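Local coordinates for B-cell lymphoma 3 protein (Homo sapiens, PDB 1K1A) that regulates transcription of NF-kappa-B target genes, holding the p50 subunit in the cytoplasm and acting as a transcriptional activator in the nucleus, here represented by its ankyrin repeat domain, at residues Thr11-Ala16 against Gln47-Leu52; Thr81-Ala86 against Leu107-Arg112. One frame throughout, in Å; residues are numbered along the deposited sequence.

Interaction 1 of 2, residues Thr11-Ala16 against Gln47-Leu52; sequences TPLHIA and QTPLHL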
loop_
_atom_site.group_PDB
_atom_site.type_symbol
_atom_site.label_atom_id
_atom_site.label_comp_id
_atom_site.label_asym_id
_atom_site.label_seq_id
_atom_site.Cartn_x
_atom_site.Cartn_y
_atom_site.Cartn_z
ATOM N N THR A 11 3.873 -21.042 -21.260
ATOM C CA THR A 11 2.897 -20.361 -20.422
ATOM C C THR A 11 1.880 -19.629 -21.286
ATOM O O THR A 11 1.934 -18.411 -21.437
ATOM C CB THR A 11 3.597 -19.344 -19.514
ATOM O OG1 THR A 11 4.641 -18.701 -20.229
ATOM C CG2 THR A 11 4.219 -19.982 -18.271
ATOM N N PRO A 12 0.951 -20.388 -21.852
ATOM C CA PRO A 12 -0.052 -19.842 -22.772
ATOM C C PRO A 12 -0.987 -18.846 -22.098
ATOM O O PRO A 12 -1.356 -17.840 -22.717
ATOM C CB PRO A 12 -0.824 -21.086 -23.213
ATOM C CG PRO A 12 -0.618 -22.052 -22.092
ATOM C CD PRO A 12 0.805 -21.845 -21.676
ATOM N N LEU A 13 -1.355 -19.104 -20.848
ATOM C CA LEU A 13 -2.252 -18.202 -20.141
ATOM C C LEU A 13 -1.529 -16.904 -19.812
ATOM O O LEU A 13 -2.107 -15.822 -19.904
ATOM C CB LEU A 13 -2.798 -18.864 -18.873
ATOM C CG LEU A 13 -3.927 -18.141 -18.137
ATOM C CD1 LEU A 13 -5.047 -17.724 -19.084
ATOM C CD2 LEU A 13 -4.478 -19.029 -17.007
ATOM N N HIS A 14 -0.262 -17.010 -19.430
ATOM C CA HIS A 14 0.530 -15.818 -19.153
ATOM C C HIS A 14 0.571 -14.944 -20.397
ATOM O O HIS A 14 0.366 -13.739 -20.321
ATOM C CB HIS A 14 1.951 -16.189 -18.725
ATOM C CG HIS A 14 2.015 -16.897 -17.406
ATOM N ND1 HIS A 14 2.468 -16.290 -16.254
ATOM C CD2 HIS A 14 1.690 -18.164 -17.059
ATOM C CE1 HIS A 14 2.409 -17.147 -15.252
ATOM N NE2 HIS A 14 1.950 -18.295 -15.714
ATOM N N ILE A 15 0.830 -15.569 -21.540
ATOM C CA ILE A 15 0.906 -14.857 -22.820
ATOM C C ILE A 15 -0.410 -14.173 -23.186
ATOM O O ILE A 15 -0.419 -13.004 -23.573
ATOM C CB ILE A 15 1.305 -15.827 -23.943
ATOM C CG1 ILE A 15 2.656 -16.477 -23.653
ATOM C CG2 ILE A 15 1.282 -15.122 -25.291
ATOM C CD1 ILE A 15 3.801 -15.511 -23.525
ATOM N N ALA A 16 -1.514 -14.905 -23.067
ATOM C CA ALA A 16 -2.834 -14.366 -23.375
ATOM C C ALA A 16 -3.115 -13.106 -22.557
ATOM O O ALA A 16 -3.739 -12.162 -23.047
ATOM C CB ALA A 16 -3.924 -15.418 -23.129
ATOM N N GLN A 47 5.623 -15.085 -11.394
ATOM C CA GLN A 47 4.381 -14.360 -11.617
ATOM C C GLN A 47 3.293 -15.334 -12.040
ATOM O O GLN A 47 3.522 -16.200 -12.883
ATOM C CB GLN A 47 4.546 -13.339 -12.752
ATOM C CG GLN A 47 5.736 -12.412 -12.614
ATOM C CD GLN A 47 5.976 -11.592 -13.866
ATOM O OE1 GLN A 47 5.951 -12.123 -14.976
ATOM N NE2 GLN A 47 6.201 -10.298 -13.693
ATOM N N THR A 48 2.110 -15.191 -11.459
ATOM C CA THR A 48 0.943 -15.909 -11.941
ATOM C C THR A 48 0.297 -15.038 -12.998
ATOM O O THR A 48 0.648 -13.865 -13.142
ATOM C CB THR A 48 -0.071 -16.136 -10.815
ATOM O OG1 THR A 48 -0.554 -14.869 -10.337
ATOM C CG2 THR A 48 0.593 -16.771 -9.584
ATOM N N PRO A 49 -0.630 -15.605 -13.758
ATOM C CA PRO A 49 -1.420 -14.814 -14.709
ATOM C C PRO A 49 -2.129 -13.616 -14.054
ATOM O O PRO A 49 -2.214 -12.561 -14.685
ATOM C CB PRO A 49 -2.424 -15.828 -15.249
ATOM C CG PRO A 49 -1.673 -17.117 -15.202
ATOM C CD PRO A 49 -0.918 -17.048 -13.862
ATOM N N LEU A 50 -2.580 -13.754 -12.800
ATOM C CA LEU A 50 -3.247 -12.647 -12.119
ATOM C C LEU A 50 -2.276 -11.491 -11.853
ATOM O O LEU A 50 -2.627 -10.321 -12.044
ATOM C CB LEU A 50 -3.916 -13.111 -10.811
ATOM C CG LEU A 50 -4.668 -12.058 -9.976
ATOM C CD1 LEU A 50 -5.779 -11.378 -10.797
ATOM C CD2 LEU A 50 -5.238 -12.689 -8.735
ATOM N N HIS A 51 -1.067 -11.818 -11.403
ATOM C CA HIS A 51 -0.046 -10.801 -11.194
ATOM C C HIS A 51 0.111 -10.026 -12.493
ATOM O O HIS A 51 0.197 -8.803 -12.490
ATOM C CB HIS A 51 1.312 -11.430 -10.857
ATOM C CG HIS A 51 1.370 -12.112 -9.520
ATOM N ND1 HIS A 51 0.853 -11.560 -8.367
ATOM C CD2 HIS A 51 1.928 -13.290 -9.153
ATOM C CE1 HIS A 51 1.070 -12.378 -7.353
ATOM N NE2 HIS A 51 1.716 -13.437 -7.803
ATOM N N LEU A 52 0.189 -10.759 -13.604
ATOM C CA LEU A 52 0.388 -10.144 -14.914
ATOM C C LEU A 52 -0.784 -9.266 -15.346
ATOM O O LEU A 52 -0.593 -8.232 -15.998
ATOM C CB LEU A 52 0.689 -11.211 -15.968
ATOM C CG LEU A 52 2.115 -11.760 -15.883
ATOM C CD1 LEU A 52 2.361 -12.848 -16.945
ATOM C CD2 LEU A 52 3.117 -10.625 -16.018
#
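The imidazole ring of His14 has Pro49 over one face. The ring carbon Pro49 CD lies 3.9 Å from the centroid of the imidazole, 29° off its normal, which makes a CH-pi contact. Pro49 CG sits over the same ring nearer its rim, 3.8 Å from His14 NE2. At the edge of the imidazole, near its plane, comes the methyl Leu52 CD1, 3.5 Å from His14 ND1. The carbonyl carbon of Gln47 also lies in the ring plane at the edge. The His51 ring has Thr48 OG1 over one face, 3.1 Å above its plane and toward the rim, and Gln47 C at its edge. His14 CG is anti to the carbonyl carbon (chi1 -67°), and this carries the imidazole across to the neighbouring helix. Its NE2 makes a weak hydrogen bond to the backbone oxygen of Ile41.

Both segments carry the TPLH signature of the ankyrin repeat. Residues 11-16 open the first helix of repeat 1, and residues 47-52 open the first helix of repeat 2. The two helices lie next to each other in the stack, so the histidine of one repeat meets the proline of the next. The CA atoms come nearest here too: those of His14 and Pro49 are 5.0 Å apart.

Leu13 adds to the apolar contact: its CG touches Pro49 CG at 3.8 Å, the same carbon that lies over the His14 ring. The side chains of Leu13 and Pro49 cross at about a right angle. Leu13 also packs on Leu28 and Phe32 of helix 22-34, while Pro49 reaches Leu65 of helix 59-67. Thr48 caps the second helix: His51 N donates to Thr48 OG1 at 3.3 Å, with an N-H...O angle of 168°. Gln47 OE1 is hydrogen-bonded to Asn43 ND2.

Interaction 2 of 2, residues Thr81-Ala86 against Leu107-Arg112; sequences TAAHLA and LDLEAR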
loop_
_atom_site.group_PDB
_atom_site.type_symbol
_atom_site.label_atom_id
_atom_site.label_comp_id
_atom_site.label_asym_id
_atom_site.label_seq_id
_atom_site.Cartn_x
_atom_site.Cartn_y
_atom_site.Cartn_z
ATOM N N THR A 81 1.374 -9.332 -3.081
ATOM C CA THR A 81 0.069 -9.886 -3.441
ATOM C C THR A 81 -0.463 -9.057 -4.599
ATOM O O THR A 81 0.142 -8.062 -4.979
ATOM C CB THR A 81 -0.944 -9.802 -2.270
ATOM O OG1 THR A 81 -1.151 -8.424 -1.901
ATOM C CG2 THR A 81 -0.381 -10.465 -0.983
ATOM N N ALA A 82 -1.594 -9.471 -5.158
ATOM C CA ALA A 82 -2.241 -8.711 -6.221
ATOM C C ALA A 82 -2.488 -7.261 -5.782
ATOM O O ALA A 82 -2.291 -6.319 -6.558
ATOM C CB ALA A 82 -3.537 -9.375 -6.602
ATOM N N ALA A 83 -2.917 -7.090 -4.535
ATOM C CA ALA A 83 -3.197 -5.765 -3.993
ATOM C C ALA A 83 -1.954 -4.880 -3.951
ATOM O O ALA A 83 -2.027 -3.695 -4.288
ATOM C CB ALA A 83 -3.834 -5.867 -2.607
ATOM N N HIS A 84 -0.821 -5.452 -3.522
ATOM C CA HIS A 84 0.443 -4.719 -3.477
ATOM C C HIS A 84 0.794 -4.235 -4.879
ATOM O O HIS A 84 1.242 -3.103 -5.070
ATOM C CB HIS A 84 1.613 -5.616 -3.007
ATOM C CG HIS A 84 1.598 -5.975 -1.547
ATOM N ND1 HIS A 84 2.107 -5.146 -0.563
ATOM C CD2 HIS A 84 1.242 -7.120 -0.919
ATOM C CE1 HIS A 84 2.014 -5.748 0.611
ATOM N NE2 HIS A 84 1.495 -6.948 0.423
ATOM N N LEU A 85 0.640 -5.118 -5.858
ATOM C CA LEU A 85 1.015 -4.788 -7.235
ATOM C C LEU A 85 0.117 -3.712 -7.829
ATOM O O LEU A 85 0.593 -2.846 -8.571
ATOM C CB LEU A 85 1.016 -6.039 -8.122
ATOM C CG LEU A 85 2.117 -7.063 -7.830
ATOM C CD1 LEU A 85 1.929 -8.294 -8.700
ATOM C CD2 LEU A 85 3.502 -6.446 -8.066
ATOM N N ALA A 86 -1.175 -3.759 -7.509
ATOM C CA ALA A 86 -2.099 -2.718 -7.963
ATOM C C ALA A 86 -1.679 -1.357 -7.415
ATOM O O ALA A 86 -1.744 -0.352 -8.125
ATOM C CB ALA A 86 -3.537 -3.039 -7.580
ATOM N N LEU A 107 -9.149 -12.402 0.896
ATOM C CA LEU A 107 -8.185 -11.327 0.663
ATOM C C LEU A 107 -7.894 -10.575 1.959
ATOM O O LEU A 107 -8.813 -10.122 2.626
ATOM C CB LEU A 107 -8.720 -10.367 -0.405
ATOM C CG LEU A 107 -7.730 -9.470 -1.151
ATOM C CD1 LEU A 107 -8.355 -8.934 -2.443
ATOM C CD2 LEU A 107 -7.255 -8.328 -0.279
ATOM N N ASP A 108 -6.614 -10.434 2.300
ATOM C CA ASP A 108 -6.215 -9.791 3.556
ATOM C C ASP A 108 -5.364 -8.577 3.254
ATOM O O ASP A 108 -4.247 -8.706 2.755
ATOM C CB ASP A 108 -5.412 -10.780 4.410
ATOM C CG ASP A 108 -5.277 -10.339 5.867
ATOM O OD1 ASP A 108 -5.423 -9.122 6.173
ATOM O OD2 ASP A 108 -5.024 -11.155 6.778
ATOM N N LEU A 109 -5.878 -7.391 3.553
ATOM C CA LEU A 109 -5.131 -6.166 3.239
ATOM C C LEU A 109 -3.986 -5.906 4.203
ATOM O O LEU A 109 -3.210 -4.959 4.026
ATOM C CB LEU A 109 -6.063 -4.953 3.162
ATOM C CG LEU A 109 -7.073 -4.963 2.003
ATOM C CD1 LEU A 109 -8.088 -3.830 2.156
ATOM C CD2 LEU A 109 -6.380 -4.889 0.643
ATOM N N GLU A 110 -3.858 -6.746 5.218
ATOM C CA GLU A 110 -2.743 -6.590 6.154
ATOM C C GLU A 110 -1.522 -7.400 5.719
ATOM O O GLU A 110 -0.504 -7.433 6.413
ATOM C CB GLU A 110 -3.174 -6.949 7.574
ATOM C CG GLU A 110 -4.187 -5.968 8.149
ATOM C CD GLU A 110 -3.975 -4.550 7.646
ATOM O OE1 GLU A 110 -4.932 -3.970 7.091
ATOM O OE2 GLU A 110 -2.859 -4.004 7.806
ATOM N N ALA A 111 -1.616 -8.019 4.544
ATOM C CA ALA A 111 -0.494 -8.785 3.983
ATOM C C ALA A 111 0.804 -7.970 3.937
ATOM O O ALA A 111 0.804 -6.807 3.529
ATOM C CB ALA A 111 -0.848 -9.294 2.575
ATOM N N ARG A 112 1.912 -8.591 4.327
ATOM C CA ARG A 112 3.215 -7.916 4.313
ATOM C C ARG A 112 4.116 -8.521 3.234
ATOM O O ARG A 112 4.284 -9.741 3.187
ATOM C CB ARG A 112 3.908 -8.028 5.682
ATOM C CG ARG A 112 3.004 -7.708 6.905
ATOM C CD ARG A 112 2.438 -6.304 6.902
ATOM N NE ARG A 112 1.530 -6.040 8.033
ATOM C CZ ARG A 112 1.941 -5.716 9.256
ATOM N NH1 ARG A 112 3.237 -5.650 9.525
ATOM N NH2 ARG A 112 1.055 -5.475 10.220
HETATM O O HOH W 1 -3.810 -8.528 -0.221
#
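Ala111 supplies much of the apolar contact. Its CB touches the methyl Thr81 CG2 at 3.8 Å and comes within 4.0 Å of His84 NE2. With CG2 anti to its own carbonyl carbon, Thr81 turns the methyl to Ala111. A second patch is formed by Ala83 CB and Leu109 CD2, 4.2 Å apart. Leu109 CB points away from the helix, but its CD2 branch comes back to reach Ala83. Both Leu107 and Leu109 also pack on Leu99 of helix 92-101.

Of the polar groups, His84 presents the edge of its imidazole to the loop. Ala111 O lies near the ring plane, 3.2 Å from His84 NE2. A water bridges the segments: it lies 3.1 Å from Thr81 OG1 and donates to Asp108 O at 3.0 Å. Thr81 is the N-cap of helix 82-88, and His84 N makes a weak capping bond to its OG1, whose modelled place is doubtful.

These residues belong to the ankyrin fold. Residues 81-86 begin the first helix of repeat 3, with TAAH in place of TPLH. Residues 107-112 are part of the loop between helix 92-101, the second of repeat 3, and helix 119-126.

Within the loop the bonds are local. Asp108 to Ala111 is a type I beta turn. Asp108 OD1 accepts from Glu110 N at 3.0 Å in an Asx turn, and the N-H comes from above the carboxylate plane, 42° out of it. Arg112 NE bonds weakly to Glu110 O. Beyond the loop, Glu110 OE1 accepts from Asp141 N, and Arg112 NH1 makes a weak bond to Val145 O.

How the interactions relate
The contacts come in series along the chain: interaction 1 closes before interaction 2 opens. Their centres are about 18 Å apart. Interaction 1 joins the first helices of repeats 1 and 2, near the N-terminal end of the domain. Interaction 2 sets the first helix of repeat 3 against the loop leading to repeat 4, closer to the centre of the chain. The two meet where helix 49-55 lies beside helix 82-88. There His51 ND1 is 3.5 Å from Leu85 CD1, and Leu50 CD2 is 4.3 Å from Ala82 CB. With interaction 1, this packing lines up the first helices of repeats 1, 2 and 3 in the stack that builds the elongated ankyrin domain.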